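Side-chain contacts in citrate synthase (Mycobacterium tuberculosis, PDB 4TVM), which condenses oxaloacetate with acetyl-CoA and water to give citrate and free CoA, the entry step of the Krebs cycle: residues T164-L167 / L168-P172; L171-I174 / A175-Y179; D223-F226 / I227-D231; V385-A388 / L389-P393. All coordinates share one frame; numbering follows the deposited sequence.

Contact 1. Residues T164-L167 / L168-P172; sequences TIRL and LAKLP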
loop_
_atom_site.group_PDB
_atom_site.type_symbol
_atom_site.label_atom_id
_atom_site.label_comp_id
_atom_site.label_asym_id
_atom_site.label_seq_id
_atom_site.Cartn_x
_atom_site.Cartn_y
_atom_site.Cartn_z
ATOM N N THR A 164 10.283 -8.656 -12.851
ATOM C CA THR A 164 11.255 -8.732 -11.733
ATOM C C THR A 164 12.546 -8.079 -12.211
ATOM O O THR A 164 13.119 -7.235 -11.533
ATOM C CB THR A 164 11.493 -10.173 -11.307
ATOM O OG1 THR A 164 10.387 -10.596 -10.501
ATOM C CG2 THR A 164 12.816 -10.358 -10.539
ATOM N N ILE A 165 12.950 -8.427 -13.422
ATOM C CA ILE A 165 14.147 -7.867 -14.022
ATOM C C ILE A 165 14.006 -6.373 -14.203
ATOM O O ILE A 165 14.836 -5.597 -13.729
ATOM C CB ILE A 165 14.468 -8.547 -15.378
ATOM C CG1 ILE A 165 14.661 -10.060 -15.192
ATOM C CG2 ILE A 165 15.736 -7.987 -15.961
ATOM C CD1 ILE A 165 15.593 -10.420 -14.028
ATOM N N ARG A 166 12.955 -5.971 -14.907
ATOM C CA ARG A 166 12.673 -4.552 -15.129
ATOM C C ARG A 166 12.726 -3.708 -13.858
ATOM O O ARG A 166 13.205 -2.579 -13.879
ATOM C CB ARG A 166 11.303 -4.400 -15.761
ATOM C CG ARG A 166 11.347 -4.241 -17.257
ATOM C CD ARG A 166 10.115 -4.782 -17.923
ATOM N NE ARG A 166 10.227 -4.594 -19.353
ATOM C CZ ARG A 166 9.265 -4.872 -20.226
ATOM N NH1 ARG A 166 8.092 -5.355 -19.806
ATOM N NH2 ARG A 166 9.481 -4.662 -21.525
ATOM N N LEU A 167 12.233 -4.239 -12.751
ATOM C CA LEU A 167 12.265 -3.496 -11.480
ATOM C C LEU A 167 13.657 -3.412 -10.909
ATOM O O LEU A 167 14.077 -2.362 -10.452
ATOM C CB LEU A 167 11.350 -4.149 -10.443
ATOM C CG LEU A 167 9.912 -3.624 -10.416
ATOM C CD1 LEU A 167 8.963 -4.641 -9.813
ATOM C CD2 LEU A 167 9.867 -2.337 -9.618
ATOM N N LEU A 168 14.370 -4.525 -10.901
ATOM C CA LEU A 168 15.716 -4.522 -10.339
ATOM C C LEU A 168 16.640 -3.629 -11.154
ATOM O O LEU A 168 17.537 -2.989 -10.602
ATOM C CB LEU A 168 16.288 -5.934 -10.299
ATOM C CG LEU A 168 15.739 -6.796 -9.182
ATOM C CD1 LEU A 168 16.120 -8.236 -9.471
ATOM C CD2 LEU A 168 16.307 -6.338 -7.848
ATOM N N ALA A 169 16.427 -3.596 -12.468
ATOM C CA ALA A 169 17.261 -2.753 -13.355
ATOM C C ALA A 169 16.861 -1.314 -13.280
ATOM O O ALA A 169 17.706 -0.457 -13.108
ATOM C CB ALA A 169 17.176 -3.201 -14.800
ATOM N N LYS A 170 15.570 -1.049 -13.452
ATOM C CA LYS A 170 15.102 0.325 -13.662
ATOM C C LYS A 170 14.890 1.172 -12.415
ATOM O O LYS A 170 14.861 2.389 -12.525
ATOM C CB LYS A 170 13.820 0.332 -14.461
ATOM C CG LYS A 170 13.988 -0.355 -15.779
ATOM C CD LYS A 170 12.803 -0.114 -16.689
ATOM C CE LYS A 170 13.235 -0.380 -18.130
ATOM N NZ LYS A 170 12.950 -1.784 -18.473
ATOM N N LEU A 171 14.747 0.551 -11.250
ATOM C CA LEU A 171 14.492 1.311 -10.042
ATOM C C LEU A 171 15.657 2.133 -9.556
ATOM O O LEU A 171 15.436 3.222 -9.036
ATOM C CB LEU A 171 14.045 0.423 -8.932
ATOM C CG LEU A 171 13.410 1.279 -7.832
ATOM C CD1 LEU A 171 11.958 1.469 -8.137
ATOM C CD2 LEU A 171 13.547 0.626 -6.474
ATOM N N PRO A 172 16.909 1.632 -9.714
ATOM C CA PRO A 172 17.984 2.577 -9.428
ATOM C C PRO A 172 18.055 3.713 -10.396
ATOM O O PRO A 172 18.360 4.820 -9.999
ATOM C CB PRO A 172 19.216 1.722 -9.592
ATOM C CG PRO A 172 18.770 0.415 -9.073
ATOM C CD PRO A 172 17.471 0.266 -9.796
#
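The carbonyl oxygen Arg166 O takes the backbone N-H of Lys170 at 2.8 Å, the shortest of the four i to i+4 bonds that run through this part of helix 159-182. Leu168 N reaches Thr164 O at 3.1 Å and Ala169 N reaches Ile165 O at 2.9 Å. Leu171 N closes the series on Leu167 O. Pro172 then has no N-H to give to the turn before it, and the helix is kinked there.

The side chains of Arg166 and Lys170 lie alongside each other and point the same way. The arginine chain is extended from CG to NE. The lysine turns at its last torsion (chi4 92°), which brings Lys170 NZ back beside Arg166 CG and leaves it 4.0 Å from Arg166 NE. The ammonium approaches the guanidinium obliquely. Arg166 NH2 makes a salt bridge with Asp150 OD2, while Tyr148 touches both side chains.

Thr164 and Leu168 also run side by side, with Thr164 CG2 and Leu168 CD1 4.1 Å apart. The hydroxyl OG1 of Thr164 is bonded to Val160 O, one turn earlier.

Two like charges therefore sit close together on neighbouring turns, and the carboxylate of Asp150 probably eases the repulsion, since it pairs with Arg166 NH2.

Contact 2. Residues L171-I174 / A175-Y179; sequences LPTI and AAYAY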
loop_
_atom_site.group_PDB
_atom_site.type_symbol
_atom_site.label_atom_id
_atom_site.label_comp_id
_atom_site.label_asym_id
_atom_site.label_seq_id
_atom_site.Cartn_x
_atom_site.Cartn_y
_atom_site.Cartn_z
ATOM N N LEU A 171 14.747 0.551 -11.250
ATOM C CA LEU A 171 14.492 1.311 -10.042
ATOM C C LEU A 171 15.657 2.133 -9.556
ATOM O O LEU A 171 15.436 3.222 -9.036
ATOM C CB LEU A 171 14.045 0.423 -8.932
ATOM C CG LEU A 171 13.410 1.279 -7.832
ATOM C CD1 LEU A 171 11.958 1.469 -8.137
ATOM C CD2 LEU A 171 13.547 0.626 -6.474
ATOM N N PRO A 172 16.909 1.632 -9.714
ATOM C CA PRO A 172 17.984 2.577 -9.428
ATOM C C PRO A 172 18.055 3.713 -10.396
ATOM O O PRO A 172 18.360 4.820 -9.999
ATOM C CB PRO A 172 19.216 1.722 -9.592
ATOM C CG PRO A 172 18.770 0.415 -9.073
ATOM C CD PRO A 172 17.471 0.266 -9.796
ATOM N N THR A 173 17.779 3.451 -11.661
ATOM C CA THR A 173 17.731 4.508 -12.648
ATOM C C THR A 173 16.728 5.582 -12.295
ATOM O O THR A 173 17.021 6.751 -12.425
ATOM C CB THR A 173 17.305 3.924 -13.971
ATOM O OG1 THR A 173 18.201 2.848 -14.293
ATOM C CG2 THR A 173 17.349 4.958 -15.055
ATOM N N ILE A 174 15.554 5.161 -11.839
ATOM C CA ILE A 174 14.498 6.070 -11.428
ATOM C C ILE A 174 14.866 6.893 -10.212
ATOM O O ILE A 174 14.508 8.051 -10.127
ATOM C CB ILE A 174 13.240 5.256 -11.061
ATOM C CG1 ILE A 174 12.672 4.593 -12.300
ATOM C CG2 ILE A 174 12.131 6.134 -10.466
ATOM C CD1 ILE A 174 11.561 3.637 -11.978
ATOM N N ALA A 175 15.508 6.263 -9.227
ATOM C CA ALA A 175 15.901 6.965 -8.019
ATOM C C ALA A 175 17.010 7.965 -8.341
ATOM O O ALA A 175 17.042 9.063 -7.786
ATOM C CB ALA A 175 16.376 5.971 -6.995
ATOM N N ALA A 176 17.927 7.593 -9.225
ATOM C CA ALA A 176 18.962 8.531 -9.628
ATOM C C ALA A 176 18.344 9.702 -10.373
ATOM O O ALA A 176 18.809 10.825 -10.200
ATOM C CB ALA A 176 20.001 7.856 -10.509
ATOM N N TYR A 177 17.317 9.464 -11.198
ATOM C CA TYR A 177 16.689 10.585 -11.893
ATOM C C TYR A 177 15.911 11.495 -10.970
ATOM O O TYR A 177 15.849 12.690 -11.188
ATOM C CB TYR A 177 15.788 10.104 -13.011
ATOM C CG TYR A 177 16.544 9.595 -14.195
ATOM C CD1 TYR A 177 17.927 9.380 -14.145
ATOM C CD2 TYR A 177 15.889 9.323 -15.367
ATOM C CE1 TYR A 177 18.606 8.909 -15.238
ATOM C CE2 TYR A 177 16.570 8.860 -16.465
ATOM C CZ TYR A 177 17.923 8.657 -16.388
ATOM O OH TYR A 177 18.569 8.184 -17.485
ATOM N N ALA A 178 15.311 10.927 -9.941
ATOM C CA ALA A 178 14.554 11.720 -8.997
ATOM C C ALA A 178 15.503 12.625 -8.231
ATOM O O ALA A 178 15.156 13.736 -7.884
ATOM C CB ALA A 178 13.793 10.807 -8.064
ATOM N N TYR A 179 16.705 12.138 -7.950
ATOM C CA TYR A 179 17.752 12.978 -7.350
ATOM C C TYR A 179 18.095 14.081 -8.298
ATOM O O TYR A 179 18.086 15.234 -7.930
ATOM C CB TYR A 179 19.038 12.182 -7.046
ATOM C CG TYR A 179 20.132 13.064 -6.580
ATOM C CD1 TYR A 179 20.090 13.634 -5.325
ATOM C CD2 TYR A 179 21.220 13.377 -7.413
ATOM C CE1 TYR A 179 21.106 14.473 -4.895
ATOM C CE2 TYR A 179 22.233 14.218 -6.993
ATOM C CZ TYR A 179 22.163 14.766 -5.736
ATOM O OH TYR A 179 23.159 15.594 -5.292
#
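Thr173 and Tyr177 meet one turn apart on helix 159-182, just after the kink at Pro172, and form the CH-pi contact of this stretch. Both side chains point the same way. Thr173 turns its methyl CG2 over one face of the Tyr177 ring, 4.2 Å from the centroid and 18° off the ring normal; the same rotation (chi1 -55°) sends OG1 to the other branch, where it meets Thr114. The methyl lies toward the rim of the ring, nearest to CZ.

The polar ends of this pair are fixed by loops. Thr173 OG1 is hydrogen-bonded to Thr114 O and Tyr177 OH to Leu188 O, and the tyrosine ring also stacks with Phe187.

The other faces of the helix are the closely packed part. Ala175 lies against Val385 and Leu389 of helix 383-403, and Ala176 against Leu203 and Thr204 of helix 196-205. Ile174 and Ala178 face helix 133-147, through Val140 and Pro133. Tyr179 marks the looser side: the end of its side chain leads away from the preceding turn, and the residue is partly exposed, with Thr204, Pro379 and Met382 beside it.

Beneath these side chains the regular helical bonds resume past the proline. Ala175 N is bonded to Leu171 O, and Ala176 N to Pro172 O at 2.9 Å. Ala178 N donates to Ile174 O at 3.0 Å. Under the CH-pi pair, Tyr177 N donates to Thr173 O at 3.0 Å, and Tyr177 CD1 lies 3.3 Å from that same oxygen.

Contact 3. Residues D223-F226 / I227-D231; sequences DMLF and ILHAD. With OAA (oxaloacetate ion), chain B.
Met224 O accepts the N-H of Leu228 at 3.0 Å, a regular helical bond near the end of helix 216-229. Around it the bonds of two other donors are weak. Ile227 N divides itself between Asp223 O and Met224 O, and His229 N between Leu225 O and Phe226 O, at 3.2 and 3.3 Å respectively.

Apolar packing comes next. Met224 and Leu228 lie side by side, with Met224 CG 4.1 Å from Leu228 CD1. A bend at chi3 carries the methionine methyl CE toward the same leucine methyl. Around the pair stand Ile321 and Val322 of helix 317-329 and Ile76 and Ala80 of helix 76-82. Leu225 runs beside His229, its CD2 4.0 Å from the ring carbon CD2.

Flat and charged groups make the remaining contacts. At one edge of the imidazole, in its plane, sits Leu225 O, 3.2 Å from His229 CD2. The ring also has oxaloacetate at its edge, with CE1 3.6 Å from O2 of the ligand. Asp223 OD1 comes within 4.0 Å of the methyl CD1 of Ile227, but the stronger partner of OD1 is the N-H of Phe85.

His229, a member of the oxaloacetate pocket, is thus held in part by its own helix: a carbonyl and a leucine methyl of the preceding turn lie against the CD2 side of the ring, and the CE1 side is presented to the ligand. Its backbone oxygen serves the site as well, through a hydrogen bond from Arg391 NE.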
loop_
_atom_site.group_PDB
_atom_site.type_symbol
_atom_site.label_atom_id
_atom_site.label_comp_id
_atom_site.label_asym_id
_atom_site.label_seq_id
_atom_site.Cartn_x
_atom_site.Cartn_y
_atom_site.Cartn_z
ATOM N N ASP A 223 27.270 -0.954 -1.872
ATOM C CA ASP A 223 26.885 -2.328 -2.204
ATOM C C ASP A 223 26.612 -3.135 -0.959
ATOM O O ASP A 223 25.584 -3.791 -0.834
ATOM C CB ASP A 223 27.981 -2.997 -3.024
ATOM C CG ASP A 223 27.501 -4.238 -3.726
ATOM O OD1 ASP A 223 27.265 -5.242 -3.052
ATOM O OD2 ASP A 223 27.337 -4.211 -4.957
ATOM N N MET A 224 27.524 -3.056 -0.005
ATOM C CA MET A 224 27.325 -3.740 1.263
ATOM C C MET A 224 26.047 -3.271 1.933
ATOM O O MET A 224 25.238 -4.081 2.377
ATOM C CB MET A 224 28.513 -3.495 2.184
ATOM C CG MET A 224 28.508 -4.369 3.417
ATOM S SD MET A 224 30.040 -4.269 4.374
ATOM C CE MET A 224 29.616 -2.985 5.547
ATOM N N LEU A 225 25.856 -1.958 2.000
ATOM C CA LEU A 225 24.712 -1.407 2.713
ATOM C C LEU A 225 23.332 -1.851 2.160
ATOM O O LEU A 225 22.348 -1.939 2.905
ATOM C CB LEU A 225 24.808 0.114 2.730
ATOM C CG LEU A 225 25.277 0.719 4.047
ATOM C CD1 LEU A 225 25.695 2.160 3.831
ATOM C CD2 LEU A 225 24.154 0.625 5.061
ATOM N N PHE A 226 23.250 -2.106 0.857
ATOM C CA PHE A 226 22.055 -2.680 0.292
ATOM C C PHE A 226 21.891 -4.139 0.678
ATOM O O PHE A 226 20.782 -4.617 0.804
ATOM C CB PHE A 226 22.061 -2.558 -1.222
ATOM C CG PHE A 226 21.966 -1.148 -1.734
ATOM C CD1 PHE A 226 21.395 -0.134 -0.979
ATOM C CD2 PHE A 226 22.403 -0.858 -3.012
ATOM C CE1 PHE A 226 21.294 1.147 -1.479
ATOM C CE2 PHE A 226 22.303 0.413 -3.526
ATOM C CZ PHE A 226 21.738 1.419 -2.761
ATOM N N ILE A 227 22.979 -4.856 0.902
ATOM C CA ILE A 227 22.874 -6.224 1.431
ATOM C C ILE A 227 22.272 -6.176 2.827
ATOM O O ILE A 227 21.336 -6.943 3.163
ATOM C CB ILE A 227 24.230 -6.952 1.485
ATOM C CG1 ILE A 227 24.903 -6.912 0.106
ATOM C CG2 ILE A 227 24.041 -8.393 1.947
ATOM C CD1 ILE A 227 26.261 -7.581 0.019
ATOM N N LEU A 228 22.755 -5.242 3.636
ATOM C CA LEU A 228 22.249 -5.111 5.015
ATOM C C LEU A 228 20.792 -4.788 5.062
ATOM O O LEU A 228 20.111 -5.189 6.002
ATOM C CB LEU A 228 23.048 -4.096 5.806
ATOM C CG LEU A 228 24.444 -4.631 6.173
ATOM C CD1 LEU A 228 25.511 -3.546 6.132
ATOM C CD2 LEU A 228 24.437 -5.323 7.526
ATOM N N HIS A 229 20.294 -4.089 4.037
ATOM C CA HIS A 229 18.876 -3.657 3.994
ATOM C C HIS A 229 18.027 -4.430 3.003
ATOM O O HIS A 229 16.846 -4.142 2.857
ATOM C CB HIS A 229 18.798 -2.181 3.656
ATOM C CG HIS A 229 19.202 -1.278 4.777
ATOM N ND1 HIS A 229 18.320 -0.875 5.760
ATOM C CD2 HIS A 229 20.384 -0.677 5.059
ATOM C CE1 HIS A 229 18.945 -0.072 6.604
ATOM N NE2 HIS A 229 20.200 0.059 6.205
ATOM N N ALA A 230 18.593 -5.430 2.341
ATOM C CA ALA A 230 17.844 -6.198 1.376
ATOM C C ALA A 230 16.533 -6.880 1.831
ATOM O O ALA A 230 15.565 -6.880 1.083
ATOM C CB ALA A 230 18.750 -7.212 0.736
ATOM N N ASP A 231 16.485 -7.476 3.008
ATOM C CA ASP A 231 15.219 -8.050 3.493
ATOM C C ASP A 231 15.195 -8.012 4.987
ATOM O O ASP A 231 16.239 -7.980 5.596
ATOM C CB ASP A 231 15.062 -9.482 3.055
ATOM C CG ASP A 231 13.689 -9.979 3.324
ATOM O OD1 ASP A 231 12.730 -9.354 2.771
ATOM O OD2 ASP A 231 13.527 -10.967 4.080
HETATM O O1 OAA B . 15.523 -2.519 7.874
HETATM O O2 OAA B . 16.072 -0.565 8.774
HETATM O O4 OAA B . 12.081 -3.441 10.956
HETATM O O5 OAA B . 11.540 -4.075 8.930
HETATM O O3 OAA B . 13.076 -2.543 7.802
HETATM C C1 OAA B . 15.364 -1.606 8.723
HETATM C C2 OAA B . 14.265 -1.807 9.729
HETATM C C3 OAA B . 13.167 -2.555 9.016
HETATM C C4 OAA B . 12.190 -3.372 9.707
#

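Contact 4. Residues V385-A388 / L389-P393; sequences VLFA and LGRLP. With OAA (oxaloacetate ion), chain B.
Phe387 and Arg391, one turn apart on helix 383-403, lie side by side and present their ends to oxaloacetate. Arg391 NH2 donates to the keto oxygen O3 at 3.0 Å with a nearly straight N-H...O angle of 165°, and O3 sits at the edge of the guanidinium, in its plane. The ligand oxygen O1 is also near, 3.2 Å from NH2. The phenylalanine brings its ring edge: CZ is 3.4 Å from the same O3, which lies in the ring plane, and CE2 is 3.5 Å from carboxylate oxygen O2.

The two flat groups touch each other as well. Phe387 CE1 stands over the centre of one guanidinium face, 3.8 Å above it, with the planes 72° apart. Both residues have CG anti to the backbone N, which aligns them, and the arginine then folds at chi2 and chi3 to bring its head up to the ring.

Around them, the ring of His229, itself part of the pocket, meets that of Phe387. Behind Arg391, its NH1 has a long, weak ion pair with Glu233, and His232 touches the side chain. In the backbone, Arg391 N donates to Phe387 O at 3.0 Å, in the carbonyl plane.

Farther out, Leu262 of helix 251-262 touches both Phe387 and Ala388, so a neighbouring helix covers this turn. An arginine and a phenylalanine of one helix, gathered with His229 around the dicarboxylate, make up part of the oxaloacetate site of citrate synthase.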
loop_
_atom_site.group_PDB
_atom_site.type_symbol
_atom_site.label_atom_id
_atom_site.label_comp_id
_atom_site.label_asym_id
_atom_site.label_seq_id
_atom_site.Cartn_x
_atom_site.Cartn_y
_atom_site.Cartn_z
ATOM N N VAL A 385 14.685 6.700 -0.222
ATOM C CA VAL A 385 14.786 6.146 -1.550
ATOM C C VAL A 385 15.878 5.055 -1.569
ATOM O O VAL A 385 15.714 3.989 -2.179
ATOM C CB VAL A 385 15.149 7.221 -2.592
ATOM C CG1 VAL A 385 15.492 6.562 -3.924
ATOM C CG2 VAL A 385 14.028 8.244 -2.750
ATOM N N LEU A 386 16.987 5.337 -0.890
ATOM C CA LEU A 386 18.109 4.389 -0.774
ATOM C C LEU A 386 17.615 3.171 -0.073
ATOM O O LEU A 386 17.941 2.052 -0.436
ATOM C CB LEU A 386 19.284 5.002 -0.001
ATOM C CG LEU A 386 20.037 6.053 -0.821
ATOM C CD1 LEU A 386 20.823 7.024 0.039
ATOM C CD2 LEU A 386 20.965 5.367 -1.789
ATOM N N PHE A 387 16.772 3.390 0.907
ATOM C CA PHE A 387 16.171 2.268 1.618
ATOM C C PHE A 387 15.402 1.348 0.690
ATOM O O PHE A 387 15.594 0.131 0.738
ATOM C CB PHE A 387 15.264 2.780 2.704
ATOM C CG PHE A 387 14.813 1.717 3.641
ATOM C CD1 PHE A 387 14.082 0.629 3.178
ATOM C CD2 PHE A 387 15.096 1.796 4.993
ATOM C CE1 PHE A 387 13.671 -0.359 4.046
ATOM C CE2 PHE A 387 14.682 0.803 5.857
ATOM C CZ PHE A 387 13.983 -0.279 5.388
ATOM N N ALA A 388 14.545 1.919 -0.177
ATOM C CA ALA A 388 13.722 1.110 -1.111
ATOM C C ALA A 388 14.540 0.334 -2.143
ATOM O O ALA A 388 14.239 -0.840 -2.483
ATOM C CB ALA A 388 12.747 2.006 -1.824
ATOM N N LEU A 389 15.562 1.001 -2.678
ATOM C CA LEU A 389 16.479 0.349 -3.626
ATOM C C LEU A 389 17.036 -0.934 -3.050
ATOM O O LEU A 389 17.162 -1.921 -3.765
ATOM C CB LEU A 389 17.661 1.252 -3.949
ATOM C CG LEU A 389 17.333 2.436 -4.814
ATOM C CD1 LEU A 389 18.618 3.113 -5.216
ATOM C CD2 LEU A 389 16.470 2.063 -6.042
ATOM N N GLY A 390 17.413 -0.897 -1.770
ATOM C CA GLY A 390 18.023 -2.050 -1.101
ATOM C C GLY A 390 16.990 -3.088 -0.779
ATOM O O GLY A 390 17.209 -4.270 -0.973
ATOM N N ARG A 391 15.840 -2.643 -0.302
ATOM C CA ARG A 391 14.769 -3.563 0.055
ATOM C C ARG A 391 14.051 -4.210 -1.131
ATOM O O ARG A 391 13.375 -5.249 -0.970
ATOM C CB ARG A 391 13.751 -2.834 0.921
ATOM C CG ARG A 391 12.602 -3.695 1.366
ATOM C CD ARG A 391 13.066 -4.967 2.046
ATOM N NE ARG A 391 13.854 -4.671 3.243
ATOM C CZ ARG A 391 13.356 -4.232 4.405
ATOM N NH1 ARG A 391 12.053 -3.994 4.560
ATOM N NH2 ARG A 391 14.175 -3.990 5.416
ATOM N N LEU A 392 14.182 -3.615 -2.314
ATOM C CA LEU A 392 13.444 -4.103 -3.479
ATOM C C LEU A 392 13.495 -5.621 -3.673
ATOM O O LEU A 392 12.481 -6.247 -3.959
ATOM C CB LEU A 392 13.935 -3.384 -4.718
ATOM C CG LEU A 392 13.342 -3.753 -6.071
ATOM C CD1 LEU A 392 11.850 -3.479 -6.143
ATOM C CD2 LEU A 392 14.080 -2.971 -7.157
ATOM N N PRO A 393 14.682 -6.232 -3.565
ATOM C CA PRO A 393 14.752 -7.683 -3.740
ATOM C C PRO A 393 13.888 -8.461 -2.735
ATOM O O PRO A 393 13.329 -9.530 -3.053
ATOM C CB PRO A 393 16.243 -7.979 -3.536
ATOM C CG PRO A 393 16.797 -6.768 -2.849
ATOM C CD PRO A 393 16.031 -5.656 -3.484
HETATM O O1 OAA B . 15.523 -2.519 7.874
HETATM O O2 OAA B . 16.072 -0.565 8.774
HETATM O O4 OAA B . 12.081 -3.441 10.956
HETATM O O5 OAA B . 11.540 -4.075 8.930
HETATM O O3 OAA B . 13.076 -2.543 7.802
HETATM C C1 OAA B . 15.364 -1.606 8.723
HETATM C C2 OAA B . 14.265 -1.807 9.729
HETATM C C3 OAA B . 13.167 -2.555 9.016
HETATM C C4 OAA B . 12.190 -3.372 9.707
#

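How the contacts relate
Contacts 1 and 2 follow one another on helix 159-182 and share Leu171 and Pro172, their centres 11 Å apart. Both pack on contact 4, whose centre is also 11 Å from each of theirs: Leu171 meets Leu389 and Leu392 there, and Ala175 meets Val385. Contact 4 in turn joins contact 3, whose centre is 8 Å away, through Arg391 and the backbone at His229. These two both touch oxaloacetate, and their pocket residues His229 and Phe387 stand about 5 and 6 Å, side chain to side chain, from Asp366, an active-site residue. Helix 159-182 thus backs the substrate-binding helix 383-403, with contacts 1 and 2 away from the site itself.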